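Local atomic coordinates of MlnD (Bacillus methylotrophicus, PDB entry 5IL5), a protein that probably dehydrates acyl-chain intermediates during antibiotic assembly, as the dehydratase domain of a macrolactin trans-AT polyketide synthase. Residues E109-V114 / Y124-Q129; L199-A204 / E251-Y256. All blocks are in the same frame, centred on the assembly; numbering follows the deposited sequence.

Contact 1: E109-V114 / Y124-Q129; sequences EQIRIV and YSIEKQ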
loop_
_atom_site.group_PDB
_atom_site.type_symbol
_atom_site.label_atom_id
_atom_site.label_comp_id
_atom_site.label_asym_id
_atom_site.label_seq_id
_atom_site.Cartn_x
_atom_site.Cartn_y
_atom_site.Cartn_z
ATOM N N GLU A 109 16.889 11.553 -1.768
ATOM C CA GLU A 109 15.545 12.022 -2.063
ATOM C C GLU A 109 14.658 10.805 -2.280
ATOM O O GLU A 109 14.936 9.977 -3.152
ATOM C CB GLU A 109 15.546 12.934 -3.290
ATOM C CG GLU A 109 16.061 14.355 -3.045
ATOM C CD GLU A 109 15.213 15.118 -2.060
ATOM O OE1 GLU A 109 13.973 15.041 -2.163
ATOM O OE2 GLU A 109 15.775 15.799 -1.182
ATOM N N GLN A 110 13.602 10.686 -1.482
ATOM C CA GLN A 110 12.683 9.565 -1.613
ATOM C C GLN A 110 11.933 9.669 -2.936
ATOM O O GLN A 110 11.437 10.740 -3.295
ATOM C CB GLN A 110 11.711 9.549 -0.435
ATOM C CG GLN A 110 11.126 8.183 -0.111
ATOM C CD GLN A 110 12.144 7.224 0.478
ATOM O OE1 GLN A 110 12.355 6.126 -0.041
ATOM N NE2 GLN A 110 12.783 7.635 1.565
ATOM N N ILE A 111 11.864 8.560 -3.670
ATOM C CA ILE A 111 11.273 8.528 -5.005
ATOM C C ILE A 111 9.951 7.775 -4.952
ATOM O O ILE A 111 9.852 6.717 -4.319
ATOM C CB ILE A 111 12.230 7.861 -6.010
ATOM C CG1 ILE A 111 13.567 8.605 -6.050
ATOM C CG2 ILE A 111 11.591 7.819 -7.402
ATOM C CD1 ILE A 111 14.749 7.708 -6.354
ATOM N N ARG A 112 8.944 8.309 -5.640
ATOM C CA ARG A 112 7.621 7.705 -5.705
ATOM C C ARG A 112 7.139 7.711 -7.146
ATOM O O ARG A 112 7.580 8.522 -7.965
ATOM C CB ARG A 112 6.608 8.465 -4.853
ATOM C CG ARG A 112 6.197 9.778 -5.490
ATOM C CD ARG A 112 5.365 10.630 -4.581
ATOM N NE ARG A 112 4.887 11.815 -5.285
ATOM C CZ ARG A 112 3.895 12.582 -4.857
ATOM N NH1 ARG A 112 3.288 12.290 -3.718
ATOM N NH2 ARG A 112 3.513 13.636 -5.562
ATOM N N ILE A 113 6.200 6.818 -7.448
ATOM C CA ILE A 113 5.543 6.785 -8.747
ATOM C C ILE A 113 4.053 7.014 -8.539
ATOM O O ILE A 113 3.418 6.318 -7.738
ATOM C CB ILE A 113 5.801 5.457 -9.483
ATOM C CG1 ILE A 113 5.082 5.447 -10.835
ATOM C CG2 ILE A 113 5.366 4.272 -8.635
ATOM C CD1 ILE A 113 5.524 4.328 -11.750
ATOM N N VAL A 114 3.500 7.978 -9.272
ATOM C CA VAL A 114 2.076 8.289 -9.246
ATOM C C VAL A 114 1.465 7.736 -10.521
ATOM O O VAL A 114 2.038 7.896 -11.604
ATOM C CB VAL A 114 1.833 9.804 -9.130
ATOM C CG1 VAL A 114 0.337 10.114 -9.093
ATOM C CG2 VAL A 114 2.526 10.366 -7.901
ATOM N N TYR A 124 1.573 7.768 -15.758
ATOM C CA TYR A 124 2.416 7.546 -14.603
ATOM C C TYR A 124 3.454 8.648 -14.528
ATOM O O TYR A 124 3.923 9.148 -15.553
ATOM C CB TYR A 124 3.069 6.150 -14.656
ATOM C CG TYR A 124 4.176 5.965 -15.676
ATOM C CD1 TYR A 124 5.468 6.391 -15.412
ATOM C CD2 TYR A 124 3.931 5.340 -16.896
ATOM C CE1 TYR A 124 6.476 6.214 -16.329
ATOM C CE2 TYR A 124 4.939 5.157 -17.822
ATOM C CZ TYR A 124 6.210 5.596 -17.533
ATOM O OH TYR A 124 7.229 5.427 -18.442
ATOM N N SER A 125 3.790 9.027 -13.300
ATOM C CA SER A 125 4.826 10.004 -13.019
ATOM C C SER A 125 5.748 9.401 -11.982
ATOM O O SER A 125 5.288 8.948 -10.929
ATOM C CB SER A 125 4.258 11.323 -12.486
ATOM O OG SER A 125 3.722 12.127 -13.517
ATOM N N ILE A 126 7.036 9.401 -12.275
ATOM C CA ILE A 126 8.049 9.018 -11.311
ATOM C C ILE A 126 8.641 10.319 -10.802
ATOM O O ILE A 126 9.166 11.118 -11.586
ATOM C CB ILE A 126 9.112 8.108 -11.943
ATOM C CG1 ILE A 126 8.435 6.857 -12.515
ATOM C CG2 ILE A 126 10.164 7.733 -10.920
ATOM C CD1 ILE A 126 9.350 5.912 -13.273
ATOM N N GLU A 127 8.556 10.540 -9.495
ATOM C CA GLU A 127 8.753 11.860 -8.922
ATOM C C GLU A 127 9.662 11.777 -7.709
ATOM O O GLU A 127 9.829 10.716 -7.104
ATOM C CB GLU A 127 7.412 12.503 -8.510
ATOM C CG GLU A 127 6.320 12.478 -9.583
ATOM C CD GLU A 127 4.982 13.016 -9.088
ATOM O OE1 GLU A 127 4.834 13.232 -7.872
ATOM O OE2 GLU A 127 4.079 13.252 -9.918
ATOM N N LYS A 128 10.274 12.912 -7.379
ATOM C CA LYS A 128 10.728 13.133 -6.016
ATOM C C LYS A 128 9.510 13.272 -5.120
ATOM O O LYS A 128 8.568 13.998 -5.447
ATOM C CB LYS A 128 11.602 14.381 -5.902
ATOM C CG LYS A 128 12.974 14.310 -6.565
ATOM C CD LYS A 128 13.829 15.505 -6.139
ATOM C CE LYS A 128 15.219 15.458 -6.756
ATOM N NZ LYS A 128 15.874 16.801 -6.840
ATOM N N GLN A 129 9.528 12.581 -3.982
ATOM C CA GLN A 129 8.411 12.694 -3.056
ATOM C C GLN A 129 8.345 14.076 -2.415
ATOM O O GLN A 129 7.253 14.559 -2.104
ATOM C CB GLN A 129 8.525 11.613 -1.982
ATOM C CG GLN A 129 7.325 11.538 -1.085
ATOM C CD GLN A 129 7.313 10.292 -0.241
ATOM O OE1 GLN A 129 8.255 10.024 0.502
ATOM N NE2 GLN A 129 6.253 9.506 -0.368
#
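E127 OE1 is gripped by two nitrogens of R112 at once: NH2 stands 2.7 Å from OE1 and NE 3.0 Å from the same oxygen. Both N-H...O bonds are bent, the one from NE more so, as expected when one acceptor serves two donors of one group. OE1 lies at the edge of the guanidinium, close to its plane, yet the carboxylate is turned 46° against that plane. NH2 meets OE1 nearly along its C-O axis, whereas NE arrives on the anti side and well out of the carboxylate plane. The R112 side chain leaves with CG wedged between its backbone N and carbonyl carbon (chi1 74°) and then runs extended to NE, which carries the guanidinium across the strand boundary. V114 CG2 packs over one guanidinium face, toward its rim, and also touches the carboxylate, 3.8 Å from E127 CD. The ion pair is thus flanked on one side by an apolar branch, and S132 touches both residues. The opposite face, carrying I113 and I126, is apolar: I113 CD1 rests 3.9 Å from I126 CG1, and helix 74-86 covers it through A81 and Q74.

Backbone bonds pair R112 with E127 and V114 with S125, the latter through a V114 N to S125 O bond of 2.6 Å. Past the regular pairing, Q129 N still reaches Q110 O at 2.7 Å, and the Q110 and Q129 side chains lie side by side, pointing the same way. Strands 46-50 and 134-140 continue the hydrogen bonding outward. With short strand axes 163° apart in direction, the segments form an antiparallel beta hairpin within the predicted N-terminal hotdog fold, whose sheet wraps around a central helix.

Contact 2: L199-A204 / E251-Y256; sequences LLKIKA and EPVYVY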
loop_
_atom_site.group_PDB
_atom_site.type_symbol
_atom_site.label_atom_id
_atom_site.label_comp_id
_atom_site.label_asym_id
_atom_site.label_seq_id
_atom_site.Cartn_x
_atom_site.Cartn_y
_atom_site.Cartn_z
ATOM N N LEU A 199 24.415 -4.787 -33.677
ATOM C CA LEU A 199 23.913 -5.978 -33.002
ATOM C C LEU A 199 24.853 -6.299 -31.852
ATOM O O LEU A 199 26.035 -6.581 -32.077
ATOM C CB LEU A 199 23.802 -7.161 -33.966
ATOM C CG LEU A 199 23.184 -8.450 -33.410
ATOM C CD1 LEU A 199 21.736 -8.241 -32.976
ATOM C CD2 LEU A 199 23.272 -9.575 -34.428
ATOM N N LEU A 200 24.329 -6.269 -30.630
ATOM C CA LEU A 200 25.100 -6.612 -29.445
ATOM C C LEU A 200 24.802 -8.037 -29.003
ATOM O O LEU A 200 23.649 -8.475 -29.010
ATOM C CB LEU A 200 24.795 -5.660 -28.290
ATOM C CG LEU A 200 25.025 -4.170 -28.524
ATOM C CD1 LEU A 200 24.741 -3.401 -27.251
ATOM C CD2 LEU A 200 26.446 -3.914 -28.987
ATOM N N LYS A 201 25.856 -8.752 -28.628
ATOM C CA LYS A 201 25.724 -10.035 -27.955
ATOM C C LYS A 201 25.752 -9.782 -26.459
ATOM O O LYS A 201 26.723 -9.223 -25.940
ATOM C CB LYS A 201 26.844 -10.999 -28.342
ATOM C CG LYS A 201 26.875 -12.252 -27.478
ATOM C CD LYS A 201 25.662 -13.117 -27.724
ATOM C CE LYS A 201 25.800 -14.440 -27.007
ATOM N NZ LYS A 201 25.438 -14.289 -25.570
ATOM N N ILE A 202 24.689 -10.179 -25.772
ATOM C CA ILE A 202 24.576 -9.900 -24.353
ATOM C C ILE A 202 24.413 -11.207 -23.602
ATOM O O ILE A 202 24.004 -12.233 -24.155
ATOM C CB ILE A 202 23.416 -8.940 -24.036
ATOM C CG1 ILE A 202 22.072 -9.514 -24.503
ATOM C CG2 ILE A 202 23.678 -7.607 -24.701
ATOM C CD1 ILE A 202 20.886 -8.954 -23.750
ATOM N N LYS A 203 24.779 -11.162 -22.329
ATOM C CA LYS A 203 24.573 -12.275 -21.418
ATOM C C LYS A 203 23.879 -11.712 -20.194
ATOM O O LYS A 203 24.464 -10.917 -19.449
ATOM C CB LYS A 203 25.901 -12.957 -21.082
ATOM C CG LYS A 203 25.797 -14.073 -20.079
ATOM C CD LYS A 203 27.139 -14.747 -19.871
ATOM C CE LYS A 203 27.083 -15.664 -18.679
ATOM N NZ LYS A 203 26.146 -16.773 -18.920
ATOM N N ALA A 204 22.630 -12.115 -19.997
ATOM C CA ALA A 204 21.878 -11.616 -18.867
ATOM C C ALA A 204 22.457 -12.191 -17.587
ATOM O O ALA A 204 23.120 -13.232 -17.580
ATOM C CB ALA A 204 20.400 -11.978 -18.988
ATOM N N GLU A 251 14.986 -16.167 -22.828
ATOM C CA GLU A 251 16.259 -15.565 -22.468
ATOM C C GLU A 251 16.677 -14.550 -23.531
ATOM O O GLU A 251 16.730 -14.896 -24.719
ATOM C CB GLU A 251 17.319 -16.654 -22.330
ATOM C CG GLU A 251 18.663 -16.202 -21.761
ATOM C CD GLU A 251 18.558 -15.645 -20.345
ATOM O OE1 GLU A 251 17.518 -15.872 -19.688
ATOM O OE2 GLU A 251 19.530 -15.002 -19.883
ATOM N N PRO A 252 16.960 -13.300 -23.162
ATOM C CA PRO A 252 17.481 -12.342 -24.145
ATOM C C PRO A 252 18.949 -12.608 -24.453
ATOM O O PRO A 252 19.749 -12.909 -23.565
ATOM C CB PRO A 252 17.278 -10.987 -23.454
ATOM C CG PRO A 252 17.354 -11.299 -22.004
ATOM C CD PRO A 252 16.762 -12.676 -21.843
ATOM N N VAL A 253 19.294 -12.505 -25.736
ATOM C CA VAL A 253 20.617 -12.890 -26.213
ATOM C C VAL A 253 21.248 -11.745 -26.993
ATOM O O VAL A 253 22.462 -11.526 -26.917
ATOM C CB VAL A 253 20.533 -14.152 -27.092
ATOM C CG1 VAL A 253 21.919 -14.581 -27.563
ATOM C CG2 VAL A 253 19.858 -15.289 -26.347
ATOM N N TYR A 254 20.436 -11.008 -27.749
ATOM C CA TYR A 254 20.939 -9.961 -28.625
ATOM C C TYR A 254 20.176 -8.663 -28.411
ATOM O O TYR A 254 19.026 -8.658 -27.967
ATOM C CB TYR A 254 20.826 -10.355 -30.099
ATOM C CG TYR A 254 21.662 -11.538 -30.510
ATOM C CD1 TYR A 254 23.005 -11.381 -30.832
ATOM C CD2 TYR A 254 21.112 -12.807 -30.587
ATOM C CE1 TYR A 254 23.768 -12.451 -31.215
ATOM C CE2 TYR A 254 21.875 -13.884 -30.965
ATOM C CZ TYR A 254 23.203 -13.700 -31.277
ATOM O OH TYR A 254 23.966 -14.775 -31.658
ATOM N N VAL A 255 20.834 -7.559 -28.763
ATOM C CA VAL A 255 20.212 -6.243 -28.834
ATOM C C VAL A 255 20.536 -5.630 -30.195
ATOM O O VAL A 255 21.712 -5.492 -30.554
ATOM C CB VAL A 255 20.687 -5.335 -27.684
ATOM C CG1 VAL A 255 20.236 -3.892 -27.889
ATOM C CG2 VAL A 255 20.195 -5.873 -26.335
ATOM N N TYR A 256 19.501 -5.261 -30.948
ATOM C CA TYR A 256 19.646 -4.679 -32.282
ATOM C C TYR A 256 19.058 -3.273 -32.304
ATOM O O TYR A 256 17.948 -3.059 -31.811
ATOM C CB TYR A 256 18.947 -5.549 -33.332
ATOM C CG TYR A 256 18.943 -4.954 -34.720
ATOM C CD1 TYR A 256 20.075 -5.003 -35.526
ATOM C CD2 TYR A 256 17.812 -4.339 -35.228
ATOM C CE1 TYR A 256 20.074 -4.460 -36.794
ATOM C CE2 TYR A 256 17.802 -3.787 -36.497
ATOM C CZ TYR A 256 18.938 -3.852 -37.277
ATOM O OH TYR A 256 18.940 -3.305 -38.542
#
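L200 and V255 pair two antiparallel strands of the predicted C-terminal hotdog fold, L200 N giving its hydrogen to V255 O at 2.7 Å and 173°. The tight end holds L199, L200, V255 and Y256, buried side chains that pack on both faces. I202 CD1 reaches V255 CG2 at 4.1 Å, their side chains crossing at about a right angle, while A224 and S220 of helix 215-229 touch L200 and I202. On the face of L199, CD1 lies 3.7 Å from Y254 CB and also meets the edge of the Y256 ring; with CG anti to the backbone N (chi1 -175°), the branch point leans over the Y254 side and CD1 reaches across.

Toward A204 and E251 the regular pairing ends and the contact loosens: the A204 and P252 CA atoms are 6.9 Å apart, and E251 is exposed. V253 and Y254 both face L272 on the adjoining strand, a classic beta bulge. Even so, V253 O still accepts from I202 N at 2.8 Å. Beside it, K201 bends at chi2 and chi4, laying CE 3.9 Å from V253 CG1 and returning NZ to I202 O, 2.9 Å away and above the carbonyl plane.

Overall arrangement
Contact 1 and contact 2 belong to different halves of the dehydratase domain, the predicted N-terminal and C-terminal hotdog folds respectively. Their centres are 31 Å apart and their nearest atoms about 19 Å, so they do not touch; they lie on opposite sides of the chain's centre and follow one another in sequence. The strands carrying them are linked by a continuous succession of antiparallel neighbours, which passes from 92-98 of the first half to 239-245 of the second, as in a double hotdog. Each contact meets a helix of its own half, 74-86 for contact 1 and 215-229 for contact 2.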